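Local coordinates for protein xylulose kinase (Escherichia coli, PDB 2ITM) that phosphorylates D-xylulose to D-xylulose 5-phosphate at the expense of ATP, as a homodimeric sugar kinase of the FGGY family, at residues M1-L7 / V68-A74; S206-L212 / T224-A229; A316-E322 / N359-R363; V327-P331 / A364-V369. One frame throughout, in Å; residues are numbered along the deposited sequence.

Interaction 1: residues M1-L7 / V68-A74; sequences MYIGIDL and VKALGIA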
loop_
_atom_site.group_PDB
_atom_site.type_symbol
_atom_site.label_atom_id
_atom_site.label_comp_id
_atom_site.label_asym_id
_atom_site.label_seq_id
_atom_site.Cartn_x
_atom_site.Cartn_y
_atom_site.Cartn_z
ATOM N N MET A 1 -19.935 50.580 6.434
ATOM C CA MET A 1 -19.102 49.444 6.102
ATOM C C MET A 1 -18.892 48.542 7.307
ATOM O O MET A 1 -19.277 48.889 8.407
ATOM C CB MET A 1 -17.772 49.910 5.545
ATOM C CG MET A 1 -17.882 50.925 4.424
ATOM S SD MET A 1 -17.680 50.222 2.798
ATOM C CE MET A 1 -16.005 49.604 2.935
ATOM N N TYR A 2 -18.273 47.388 7.079
ATOM C CA TYR A 2 -18.098 46.387 8.102
ATOM C C TYR A 2 -16.740 45.687 8.032
ATOM O O TYR A 2 -16.185 45.515 6.962
ATOM C CB TYR A 2 -19.246 45.384 8.115
ATOM C CG TYR A 2 -20.573 46.067 8.063
ATOM C CD1 TYR A 2 -21.209 46.291 6.855
ATOM C CD2 TYR A 2 -21.178 46.535 9.211
ATOM C CE1 TYR A 2 -22.406 46.943 6.798
ATOM C CE2 TYR A 2 -22.369 47.188 9.163
ATOM C CZ TYR A 2 -22.983 47.393 7.952
ATOM O OH TYR A 2 -24.177 48.043 7.905
ATOM N N ILE A 3 -16.211 45.315 9.194
ATOM C CA ILE A 3 -15.020 44.480 9.305
ATOM C C ILE A 3 -15.342 43.108 9.893
ATOM O O ILE A 3 -16.047 42.997 10.885
ATOM C CB ILE A 3 -13.943 45.167 10.164
ATOM C CG1 ILE A 3 -13.500 46.483 9.545
ATOM C CG2 ILE A 3 -12.757 44.244 10.387
ATOM C CD1 ILE A 3 -12.656 46.315 8.349
ATOM N N GLY A 4 -14.796 42.076 9.265
ATOM C CA GLY A 4 -14.662 40.775 9.872
ATOM C C GLY A 4 -13.220 40.347 10.030
ATOM O O GLY A 4 -12.429 40.456 9.104
ATOM N N ILE A 5 -12.888 39.881 11.228
ATOM C CA ILE A 5 -11.601 39.273 11.527
ATOM C C ILE A 5 -11.739 37.777 11.781
ATOM O O ILE A 5 -12.600 37.347 12.534
ATOM C CB ILE A 5 -10.977 39.917 12.751
ATOM C CG1 ILE A 5 -10.911 41.431 12.605
ATOM C CG2 ILE A 5 -9.608 39.353 13.001
ATOM C CD1 ILE A 5 -10.675 42.139 13.894
ATOM N N ASP A 6 -10.865 36.995 11.163
ATOM C CA ASP A 6 -10.760 35.569 11.447
ATOM C C ASP A 6 -9.378 35.194 11.943
ATOM O O ASP A 6 -8.410 35.199 11.196
ATOM C CB ASP A 6 -11.143 34.739 10.232
ATOM C CG ASP A 6 -10.970 33.254 10.457
ATOM O OD1 ASP A 6 -10.472 32.591 9.545
ATOM O OD2 ASP A 6 -11.307 32.667 11.495
ATOM N N LEU A 7 -9.304 34.889 13.228
ATOM C CA LEU A 7 -8.113 34.355 13.845
ATOM C C LEU A 7 -8.038 32.864 13.604
ATOM O O LEU A 7 -8.615 32.075 14.338
ATOM C CB LEU A 7 -8.136 34.650 15.347
ATOM C CG LEU A 7 -6.851 34.979 16.064
ATOM C CD1 LEU A 7 -6.974 34.720 17.528
ATOM C CD2 LEU A 7 -5.700 34.223 15.496
ATOM N N VAL A 68 -16.348 52.306 8.637
ATOM C CA VAL A 68 -16.797 51.102 9.308
ATOM C C VAL A 68 -17.725 51.427 10.473
ATOM O O VAL A 68 -17.453 52.316 11.261
ATOM C CB VAL A 68 -15.620 50.247 9.777
ATOM C CG1 VAL A 68 -16.101 49.044 10.544
ATOM C CG2 VAL A 68 -14.785 49.824 8.613
ATOM N N LYS A 69 -18.808 50.675 10.579
ATOM C CA LYS A 69 -19.854 50.945 11.539
ATOM C C LYS A 69 -19.925 49.874 12.628
ATOM O O LYS A 69 -20.379 50.133 13.728
ATOM C CB LYS A 69 -21.188 51.057 10.842
ATOM C CG LYS A 69 -21.192 52.054 9.704
ATOM C CD LYS A 69 -22.562 52.177 9.069
ATOM C CE LYS A 69 -22.511 53.015 7.787
ATOM N NZ LYS A 69 -23.796 53.039 7.042
ATOM N N ALA A 70 -19.482 48.668 12.297
ATOM C CA ALA A 70 -19.351 47.601 13.280
ATOM C C ALA A 70 -18.257 46.607 12.921
ATOM O O ALA A 70 -17.864 46.496 11.775
ATOM C CB ALA A 70 -20.668 46.889 13.472
ATOM N N LEU A 71 -17.782 45.883 13.927
ATOM C CA LEU A 71 -16.721 44.901 13.748
ATOM C C LEU A 71 -17.007 43.558 14.421
ATOM O O LEU A 71 -17.445 43.505 15.557
ATOM C CB LEU A 71 -15.389 45.458 14.218
ATOM C CG LEU A 71 -14.184 44.537 14.108
ATOM C CD1 LEU A 71 -12.893 45.299 13.956
ATOM C CD2 LEU A 71 -14.128 43.632 15.303
ATOM N N GLY A 72 -16.735 42.486 13.691
ATOM C CA GLY A 72 -16.886 41.134 14.178
ATOM C C GLY A 72 -15.609 40.323 14.159
ATOM O O GLY A 72 -14.723 40.564 13.370
ATOM N N ILE A 73 -15.546 39.345 15.050
ATOM C CA ILE A 73 -14.449 38.395 15.102
ATOM C C ILE A 73 -14.911 36.942 15.057
ATOM O O ILE A 73 -15.966 36.592 15.565
ATOM C CB ILE A 73 -13.540 38.628 16.327
ATOM C CG1 ILE A 73 -14.235 38.183 17.601
ATOM C CG2 ILE A 73 -13.152 40.057 16.445
ATOM C CD1 ILE A 73 -13.999 39.106 18.743
ATOM N N ALA A 74 -14.090 36.110 14.435
ATOM C CA ALA A 74 -14.177 34.672 14.573
ATOM C C ALA A 74 -12.791 34.072 14.796
ATOM O O ALA A 74 -11.791 34.746 14.603
ATOM C CB ALA A 74 -14.792 34.053 13.333
HETATM O O HOH W 1 -23.483 49.994 5.503
#

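Interaction 2: residues S206-L212 / T224-A229; sequences SEITGAL and TVPVVA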
loop_
_atom_site.group_PDB
_atom_site.type_symbol
_atom_site.label_atom_id
_atom_site.label_comp_id
_atom_site.label_asym_id
_atom_site.label_seq_id
_atom_site.Cartn_x
_atom_site.Cartn_y
_atom_site.Cartn_z
ATOM N N SER A 206 -24.517 37.681 17.672
ATOM C CA SER A 206 -24.952 38.883 16.978
ATOM C C SER A 206 -25.117 40.077 17.912
ATOM O O SER A 206 -25.505 41.149 17.487
ATOM C CB SER A 206 -26.261 38.614 16.239
ATOM O OG SER A 206 -27.149 37.866 17.034
ATOM N N GLU A 207 -24.801 39.869 19.181
ATOM C CA GLU A 207 -24.897 40.891 20.210
ATOM C C GLU A 207 -23.580 41.654 20.406
ATOM O O GLU A 207 -22.508 41.116 20.200
ATOM C CB GLU A 207 -25.348 40.264 21.527
ATOM C CG GLU A 207 -26.761 39.724 21.506
ATOM C CD GLU A 207 -27.137 38.964 22.763
ATOM O OE1 GLU A 207 -28.320 38.615 22.906
ATOM O OE2 GLU A 207 -26.262 38.709 23.602
ATOM N N ILE A 208 -23.693 42.911 20.808
ATOM C CA ILE A 208 -22.540 43.763 21.065
ATOM C C ILE A 208 -21.934 43.556 22.457
ATOM O O ILE A 208 -22.629 43.517 23.452
ATOM C CB ILE A 208 -22.919 45.232 20.836
ATOM C CG1 ILE A 208 -23.427 45.430 19.413
ATOM C CG2 ILE A 208 -21.779 46.159 21.124
ATOM C CD1 ILE A 208 -23.563 46.847 19.020
ATOM N N THR A 209 -20.625 43.389 22.503
ATOM C CA THR A 209 -19.930 43.118 23.749
ATOM C C THR A 209 -19.182 44.341 24.265
ATOM O O THR A 209 -18.681 44.347 25.372
ATOM C CB THR A 209 -18.961 41.958 23.579
ATOM O OG1 THR A 209 -18.004 42.287 22.577
ATOM C CG2 THR A 209 -19.665 40.759 23.048
ATOM N N GLY A 210 -19.117 45.370 23.440
ATOM C CA GLY A 210 -18.319 46.533 23.727
ATOM C C GLY A 210 -17.956 47.282 22.472
ATOM O O GLY A 210 -18.637 47.182 21.460
ATOM N N ALA A 211 -16.870 48.036 22.554
ATOM C CA ALA A 211 -16.386 48.825 21.449
ATOM C C ALA A 211 -14.870 48.844 21.440
ATOM O O ALA A 211 -14.243 48.563 22.446
ATOM C CB ALA A 211 -16.920 50.213 21.533
ATOM N N LEU A 212 -14.287 49.161 20.293
ATOM C CA LEU A 212 -12.858 49.394 20.223
ATOM C C LEU A 212 -12.440 50.456 21.210
ATOM O O LEU A 212 -13.060 51.496 21.315
ATOM C CB LEU A 212 -12.415 49.799 18.826
ATOM C CG LEU A 212 -12.773 48.941 17.628
ATOM C CD1 LEU A 212 -12.162 49.529 16.387
ATOM C CD2 LEU A 212 -12.360 47.511 17.813
ATOM N N THR A 224 -14.416 54.401 17.356
ATOM C CA THR A 224 -14.564 53.454 18.452
ATOM C C THR A 224 -15.781 52.580 18.237
ATOM O O THR A 224 -16.741 52.638 18.982
ATOM C CB THR A 224 -14.660 54.159 19.812
ATOM O OG1 THR A 224 -15.724 55.111 19.800
ATOM C CG2 THR A 224 -13.441 54.976 20.078
ATOM N N VAL A 225 -15.708 51.766 17.196
ATOM C CA VAL A 225 -16.840 51.045 16.644
ATOM C C VAL A 225 -17.287 49.894 17.553
ATOM O O VAL A 225 -16.483 49.310 18.255
ATOM C CB VAL A 225 -16.454 50.511 15.254
ATOM C CG1 VAL A 225 -16.591 49.020 15.162
ATOM C CG2 VAL A 225 -17.182 51.239 14.161
ATOM N N PRO A 226 -18.578 49.572 17.528
ATOM C CA PRO A 226 -19.112 48.475 18.335
ATOM C C PRO A 226 -18.632 47.106 17.868
ATOM O O PRO A 226 -18.485 46.874 16.678
ATOM C CB PRO A 226 -20.617 48.596 18.136
ATOM C CG PRO A 226 -20.827 49.740 17.240
ATOM C CD PRO A 226 -19.571 50.045 16.556
ATOM N N VAL A 227 -18.367 46.219 18.814
ATOM C CA VAL A 227 -17.840 44.905 18.509
ATOM C C VAL A 227 -18.818 43.821 18.923
ATOM O O VAL A 227 -19.284 43.814 20.042
ATOM C CB VAL A 227 -16.526 44.654 19.236
ATOM C CG1 VAL A 227 -16.039 43.246 18.980
ATOM C CG2 VAL A 227 -15.496 45.680 18.868
ATOM N N VAL A 228 -19.112 42.904 18.016
ATOM C CA VAL A 228 -19.982 41.789 18.343
ATOM C C VAL A 228 -19.226 40.576 18.883
ATOM O O VAL A 228 -18.023 40.477 18.744
ATOM C CB VAL A 228 -20.909 41.392 17.180
ATOM C CG1 VAL A 228 -21.738 42.573 16.708
ATOM C CG2 VAL A 228 -20.127 40.784 16.055
ATOM N N ALA A 229 -19.957 39.665 19.502
ATOM C CA ALA A 229 -19.377 38.469 20.093
ATOM C C ALA A 229 -18.699 37.547 19.081
ATOM O O ALA A 229 -17.711 36.922 19.385
ATOM C CB ALA A 229 -20.414 37.720 20.876
#

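Interaction 3: residues A316-E322 / N359-R363; sequences AAQQADE and NELAR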
loop_
_atom_site.group_PDB
_atom_site.type_symbol
_atom_site.label_atom_id
_atom_site.label_comp_id
_atom_site.label_asym_id
_atom_site.label_seq_id
_atom_site.Cartn_x
_atom_site.Cartn_y
_atom_site.Cartn_z
ATOM N N ALA A 316 -9.661 10.821 -16.486
ATOM C CA ALA A 316 -9.069 9.513 -16.524
ATOM C C ALA A 316 -10.101 8.494 -16.077
ATOM O O ALA A 316 -10.217 7.424 -16.648
ATOM C CB ALA A 316 -7.869 9.470 -15.616
ATOM N N ALA A 317 -10.863 8.851 -15.039
ATOM C CA ALA A 317 -11.683 7.918 -14.307
ATOM C C ALA A 317 -12.861 7.453 -15.143
ATOM O O ALA A 317 -13.411 6.383 -14.919
ATOM C CB ALA A 317 -12.158 8.550 -13.035
ATOM N N GLN A 318 -13.225 8.262 -16.101
ATOM C CA GLN A 318 -14.321 7.937 -16.992
ATOM C C GLN A 318 -13.887 6.978 -18.083
ATOM O O GLN A 318 -14.700 6.295 -18.681
ATOM C CB GLN A 318 -14.893 9.205 -17.595
ATOM C CG GLN A 318 -15.688 10.017 -16.619
ATOM C CD GLN A 318 -16.003 11.390 -17.142
ATOM O OE1 GLN A 318 -15.129 12.074 -17.661
ATOM N NE2 GLN A 318 -17.255 11.798 -17.008
ATOM N N GLN A 319 -12.586 6.924 -18.324
ATOM C CA GLN A 319 -12.004 5.885 -19.155
ATOM C C GLN A 319 -11.783 4.584 -18.394
ATOM O O GLN A 319 -11.176 3.672 -18.917
ATOM C CB GLN A 319 -10.677 6.373 -19.780
ATOM C CG GLN A 319 -10.827 7.561 -20.727
ATOM C CD GLN A 319 -12.225 7.685 -21.323
ATOM O OE1 GLN A 319 -12.609 6.898 -22.182
ATOM N NE2 GLN A 319 -12.996 8.671 -20.860
ATOM N N ALA A 320 -12.303 4.511 -17.187
ATOM C CA ALA A 320 -12.150 3.304 -16.405
ATOM C C ALA A 320 -12.797 2.092 -17.075
ATOM O O ALA A 320 -13.918 2.156 -17.561
ATOM C CB ALA A 320 -12.679 3.502 -15.016
ATOM N N ASP A 321 -12.058 0.979 -17.087
ATOM C CA ASP A 321 -12.492 -0.275 -17.687
ATOM C C ASP A 321 -13.685 -0.892 -16.966
ATOM O O ASP A 321 -13.561 -1.423 -15.873
ATOM C CB ASP A 321 -11.320 -1.249 -17.738
ATOM C CG ASP A 321 -11.664 -2.543 -18.424
ATOM O OD1 ASP A 321 -12.857 -2.888 -18.481
ATOM O OD2 ASP A 321 -10.808 -3.286 -18.931
ATOM N N GLU A 322 -14.846 -0.818 -17.594
ATOM C CA GLU A 322 -16.078 -1.279 -16.980
ATOM C C GLU A 322 -16.036 -2.743 -16.557
ATOM O O GLU A 322 -16.756 -3.152 -15.659
ATOM C CB GLU A 322 -17.245 -1.055 -17.918
ATOM C CG GLU A 322 -17.555 0.405 -18.176
ATOM C CD GLU A 322 -18.215 1.096 -16.988
ATOM O OE1 GLU A 322 -17.607 1.146 -15.909
ATOM O OE2 GLU A 322 -19.347 1.590 -17.144
ATOM N N ASN A 359 -6.393 4.877 -14.673
ATOM C CA ASN A 359 -7.801 5.181 -14.876
ATOM C C ASN A 359 -8.684 4.512 -13.800
ATOM O O ASN A 359 -9.548 5.134 -13.210
ATOM C CB ASN A 359 -8.247 4.695 -16.251
ATOM C CG ASN A 359 -7.514 5.376 -17.389
ATOM O OD1 ASN A 359 -7.038 6.487 -17.260
ATOM N ND2 ASN A 359 -7.443 4.699 -18.517
ATOM N N GLU A 360 -8.431 3.234 -13.581
ATOM C CA GLU A 360 -9.107 2.459 -12.561
ATOM C C GLU A 360 -8.823 3.037 -11.187
ATOM O O GLU A 360 -9.729 3.267 -10.399
ATOM C CB GLU A 360 -8.643 1.010 -12.627
ATOM C CG GLU A 360 -9.114 0.239 -13.851
ATOM C CD GLU A 360 -8.593 0.793 -15.163
ATOM O OE1 GLU A 360 -9.395 0.963 -16.081
ATOM O OE2 GLU A 360 -7.399 1.048 -15.282
ATOM N N LEU A 361 -7.549 3.286 -10.924
ATOM C CA LEU A 361 -7.119 3.848 -9.662
ATOM C C LEU A 361 -7.848 5.144 -9.378
ATOM O O LEU A 361 -8.299 5.385 -8.275
ATOM C CB LEU A 361 -5.617 4.072 -9.675
ATOM C CG LEU A 361 -4.851 2.985 -8.941
ATOM C CD1 LEU A 361 -5.506 1.662 -9.136
ATOM C CD2 LEU A 361 -3.382 2.939 -9.323
ATOM N N ALA A 362 -7.963 5.972 -10.399
ATOM C CA ALA A 362 -8.558 7.280 -10.253
ATOM C C ALA A 362 -10.041 7.168 -9.968
ATOM O O ALA A 362 -10.569 7.877 -9.139
ATOM C CB ALA A 362 -8.320 8.106 -11.489
ATOM N N ARG A 363 -10.704 6.272 -10.672
ATOM C CA ARG A 363 -12.053 5.895 -10.319
ATOM C C ARG A 363 -12.226 5.424 -8.881
ATOM O O ARG A 363 -13.177 5.799 -8.225
ATOM C CB ARG A 363 -12.573 4.841 -11.265
ATOM C CG ARG A 363 -13.652 5.346 -12.144
ATOM C CD ARG A 363 -15.031 5.033 -11.694
ATOM N NE ARG A 363 -15.856 4.847 -12.873
ATOM C CZ ARG A 363 -17.172 4.789 -12.880
ATOM N NH1 ARG A 363 -17.853 4.905 -11.756
ATOM N NH2 ARG A 363 -17.801 4.607 -14.012
HETATM O O HOH W 2 -9.470 1.694 -18.562
#

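Interaction 4: residues V327-P331 / A364-V369; sequences VWFLP and AVLEGV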
loop_
_atom_site.group_PDB
_atom_site.type_symbol
_atom_site.label_atom_id
_atom_site.label_comp_id
_atom_site.label_asym_id
_atom_site.label_seq_id
_atom_site.Cartn_x
_atom_site.Cartn_y
_atom_site.Cartn_z
ATOM N N VAL A 327 -11.260 -1.943 -7.859
ATOM C CA VAL A 327 -10.324 -1.558 -6.823
ATOM C C VAL A 327 -11.078 -0.838 -5.733
ATOM O O VAL A 327 -11.982 -0.076 -6.012
ATOM C CB VAL A 327 -9.290 -0.575 -7.367
ATOM C CG1 VAL A 327 -8.213 -0.345 -6.375
ATOM C CG2 VAL A 327 -8.717 -1.073 -8.641
ATOM N N TRP A 328 -10.691 -1.081 -4.490
ATOM C CA TRP A 328 -11.283 -0.387 -3.366
ATOM C C TRP A 328 -10.290 0.563 -2.701
ATOM O O TRP A 328 -9.247 0.149 -2.225
ATOM C CB TRP A 328 -11.866 -1.381 -2.363
ATOM C CG TRP A 328 -12.848 -2.309 -2.973
ATOM C CD1 TRP A 328 -12.585 -3.492 -3.564
ATOM C CD2 TRP A 328 -14.259 -2.124 -3.065
ATOM N NE1 TRP A 328 -13.738 -4.064 -4.024
ATOM C CE2 TRP A 328 -14.785 -3.240 -3.725
ATOM C CE3 TRP A 328 -15.138 -1.125 -2.648
ATOM C CZ2 TRP A 328 -16.137 -3.375 -3.990
ATOM C CZ3 TRP A 328 -16.473 -1.267 -2.906
ATOM C CH2 TRP A 328 -16.962 -2.381 -3.568
ATOM N N PHE A 329 -10.635 1.840 -2.673
ATOM C CA PHE A 329 -9.865 2.826 -1.934
ATOM C C PHE A 329 -10.512 3.123 -0.597
ATOM O O PHE A 329 -11.645 3.558 -0.541
ATOM C CB PHE A 329 -9.693 4.106 -2.758
ATOM C CG PHE A 329 -8.893 5.177 -2.074
ATOM C CD1 PHE A 329 -7.545 5.026 -1.859
ATOM C CD2 PHE A 329 -9.488 6.348 -1.672
ATOM C CE1 PHE A 329 -6.822 6.009 -1.256
ATOM C CE2 PHE A 329 -8.768 7.329 -1.062
ATOM C CZ PHE A 329 -7.432 7.154 -0.852
ATOM N N LEU A 330 -9.788 2.875 0.483
ATOM C CA LEU A 330 -10.302 3.157 1.801
ATOM C C LEU A 330 -9.541 4.281 2.490
ATOM O O LEU A 330 -8.432 4.097 2.959
ATOM C CB LEU A 330 -10.350 1.886 2.649
ATOM C CG LEU A 330 -10.892 0.610 1.996
ATOM C CD1 LEU A 330 -10.372 -0.611 2.650
ATOM C CD2 LEU A 330 -12.376 0.580 1.948
ATOM N N PRO A 331 -10.152 5.457 2.525
ATOM C CA PRO A 331 -9.524 6.612 3.137
ATOM C C PRO A 331 -9.904 6.723 4.593
ATOM O O PRO A 331 -11.067 6.718 4.942
ATOM C CB PRO A 331 -10.082 7.759 2.351
ATOM C CG PRO A 331 -11.431 7.301 1.937
ATOM C CD PRO A 331 -11.472 5.797 2.024
ATOM N N ALA A 364 -11.306 4.594 -8.418
ATOM C CA ALA A 364 -11.362 4.064 -7.065
ATOM C C ALA A 364 -11.341 5.159 -6.000
ATOM O O ALA A 364 -12.136 5.151 -5.081
ATOM C CB ALA A 364 -10.266 3.085 -6.842
ATOM N N VAL A 365 -10.438 6.111 -6.155
ATOM C CA VAL A 365 -10.332 7.222 -5.242
ATOM C C VAL A 365 -11.610 8.037 -5.125
ATOM O O VAL A 365 -12.102 8.264 -4.037
ATOM C CB VAL A 365 -9.127 8.116 -5.571
ATOM C CG1 VAL A 365 -8.971 9.180 -4.534
ATOM C CG2 VAL A 365 -7.878 7.293 -5.647
ATOM N N LEU A 366 -12.156 8.452 -6.256
ATOM C CA LEU A 366 -13.383 9.225 -6.264
ATOM C C LEU A 366 -14.502 8.500 -5.540
ATOM O O LEU A 366 -15.195 9.075 -4.727
ATOM C CB LEU A 366 -13.802 9.552 -7.694
ATOM C CG LEU A 366 -12.859 10.424 -8.520
ATOM C CD1 LEU A 366 -13.510 10.851 -9.826
ATOM C CD2 LEU A 366 -12.423 11.614 -7.723
ATOM N N GLU A 367 -14.658 7.226 -5.849
ATOM C CA GLU A 367 -15.755 6.457 -5.320
ATOM C C GLU A 367 -15.583 6.213 -3.828
ATOM O O GLU A 367 -16.538 6.297 -3.075
ATOM C CB GLU A 367 -15.920 5.149 -6.085
ATOM C CG GLU A 367 -16.386 5.348 -7.516
ATOM C CD GLU A 367 -16.609 4.060 -8.280
ATOM O OE1 GLU A 367 -15.836 3.108 -8.110
ATOM O OE2 GLU A 367 -17.559 4.023 -9.068
ATOM N N GLY A 368 -14.359 5.928 -3.413
ATOM C CA GLY A 368 -14.063 5.678 -2.014
ATOM C C GLY A 368 -14.155 6.883 -1.101
ATOM O O GLY A 368 -14.705 6.814 -0.012
ATOM N N VAL A 369 -13.608 7.999 -1.547
ATOM C CA VAL A 369 -13.849 9.250 -0.873
ATOM C C VAL A 369 -15.342 9.542 -0.816
ATOM O O VAL A 369 -15.864 9.898 0.217
ATOM C CB VAL A 369 -13.097 10.413 -1.531
ATOM C CG1 VAL A 369 -13.475 11.715 -0.871
ATOM C CG2 VAL A 369 -11.615 10.193 -1.466
HETATM O O HOH W 3 -13.074 2.796 -4.346
HETATM O O HOH W 4 -14.366 1.567 -6.401
#

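Interaction 1: residues M1-L7 / V68-A74
Ala-74 N gives its proton to Ile-5 O at 2.7 Å. Leu-7 N then reaches back to Ala-74 O at 2.8 Å. The same alternation runs down the pair: Ile-5 N bonds Gly-72 O, Gly-72 N bonds Ile-3 O, and Ile-3 N bonds Ala-70 O at a longer 3.3 Å. Lys-69 N adds a bond to Met-1 O just before the regular pairing. This is the bonding pattern of two parallel strands, here neighbours in the central sheet of the N-terminal actin-like ATPase domain. Strand 11-17 flanks strand 2-7 on its far side, and strand 226-232 flanks strand 70-75.

Apolar side chains fill one face. Ile-3 uses both branches. Its CG1, beside the backbone N (chi1 -61°), crosses Val-68 at about a right angle and meets CG2 of that valine at 3.7 Å. Its CG2 meets Leu-71 CD1, also at 3.7 Å. Ile-5 CD1 is 3.9 Å from Leu-71 CD1 and also meets Leu-71 CD2.

The face of Tyr-2, Ala-70 and Asp-6 turns to helix 424-436. Asp-6, inferred to be important for activity, stands near Asp-233, the inferred proton acceptor. Its carboxylate takes no hydrogen bond from residues 68-74. Backbone bonds and an apolar face hold the strand, consistent with a carboxylate that can serve the active site.

Interaction 2: residues S206-L212 / T224-A229
Thr-209 and Val-227 meet through their backbones: Thr-209 N bonds Val-227 O at 2.8 Å. Val-227 N bonds Gly-210 O, also at 2.8 Å. Leu-212 N to Val-225 O and Ala-229 N to Glu-207 O close the two ends. The strands run antiparallel, at 145° between the short segments. Ile-208 with Val-228 and Ala-211 with Pro-226 form non-hydrogen-bonded pairs. Strand 208-211 is an outermost strand of the N-terminal domain's mixed sheet within the chain.

Carbon contacts follow. Ile-208 and Pro-226 lie side by side, pointing the same way, with Ile-208 CD1 at 3.5 Å from Pro-226 CB. The side chains of Leu-212 and Val-227 cross at about a right angle, with Leu-212 CD2 3.8 Å from Val-227 CG2. Thr-209 CG2 rests on Ala-229 CB at 3.8 Å.

Among side-chain polar groups, Thr-209 OG1 sits between the backbone N and the carbonyl carbon (chi1 60°). That places it 3.2 Å from Val-227 O. Arg-157 makes a weak bond to the same hydroxyl and also binds the carbonyls of Val-228 and Ala-229.

Gly-210 has backbone angles at which a CB would press on the preceding carbonyl O. The edge strand is thus held mainly by main-chain bonds, while Arg-157 satisfies carbonyls where the inner strand leaves the pairing.

Interaction 3: residues A316-E322 / N359-R363
Arg-363 reaches across the loop at Ala-317 and Ala-320. Its CB lies 4.0 Å from Ala-320 CB. Its CG meets Ala-317 O at 3.0 Å and also touches the CB atoms of both alanines. The chain bends at chi2 (-98°) and chi3. CD also lies near Ala-317 O, and NE lies 3.5 Å from Ala-317 O. Ala-320 CB sits at the edge of the guanidinium, near its plane. At the tip, NH2 has a long salt bridge to Glu-322 OE1, 4.0 Å away. That oxygen is well out of the guanidinium plane, so only charge attraction acts. NH1 has its salt bridge with Glu-367, one turn on along the helix.

Glu-360 supplies the direct hydrogen bond. Its chain bends at chi2 (63°) and brings OE1 to Asp-321 N at 2.8 Å, nearly along the C-O axis. Water 2 donates to the same OE1 and to Gln-319 O. The other oxygen, OE2, accepts from Gly-357 N. Asp-321 turns its own OD1 to Ser-323 N.

Asn-359 lies against Ala-316, and Ala-362 CB meets Ala-317 CB at 4.2 Å. The contact fastens the loop after helix 310-316 to the first turns of helix 358-381, at the surface of the C-terminal domain. Small alanines let the helix come close, while one carboxylate oxygen, shared by an amide and a water, fixes the loop backbone.

Interaction 4: residues V327-P331 / A364-V369
Strand 328-331 and helix 364-369 pass with their axes 6.9 Å apart at 49°, and the CA atoms of Phe-329 and Gly-368 are the nearest, 5.1 Å apart. No direct hydrogen bond joins them. Gly-368 CA instead makes a CA-H...O contact with Phe-329 O at 3.5 Å. A CB at this helix position would clash with that oxygen, and the missing side chain at Gly-368 is compatible with this close approach.

Phe-329 carries most of the packing. Its CG is anti to the backbone N (chi1 -179°), which sends the ring toward Val-365 and Val-369. Phe-329 CB is 3.5 Å from Ala-364 O. Val-365 CG2 covers one ring face, offset toward the rim, and Pro-331 N lies over the opposite face. Val-365 CG1 reaches Phe-329 CE2 at 3.9 Å. Val-369 CG2 comes to the ring edge, 4.1 Å from the same Phe-329 CE2.

Here helix 358-381 of the FGGY C-terminal domain packs on the two-stranded antiparallel sheet of strands 328-333 and 345-353. Phe-349 of the second strand meets the Phe-329 ring at about 50° between planes and also touches Val-327, Ala-364 and Val-365.

At the start of the strand, Val-327 CB meets Ala-364 CB at 3.8 Å. Water 3 accepts from Phe-329 N and lies 2.6 Å from Ala-364 O. Water 4 lies between Val-327 O and Glu-367 OE1. The other oxygen of Glu-367 bonds Tyr-465.

Overall arrangement
From the N terminus, interaction 1 comes first. It closes a 60-residue loop by setting strand 70-75 beside strand 2-7. Interaction 2 follows in series, closing a short helical connection and adding the edge strand 208-211. The two join in one sheet, since strand 226-232 pairs with strand 70-75 through backbone bonds at Leu-71. The C-terminal domain holds the other pair. Interactions 3 and 4 cross along the chain: residues 316-322 and 327-331 meet successive parts of helix 358-381. Their loops span 36 and 32 residues, both including strand 345-353. Ala-317 packs on Leu-366 between them. The centres of interactions 1 and 4 lie about 41 Å apart, on opposite sides of the chain's centre.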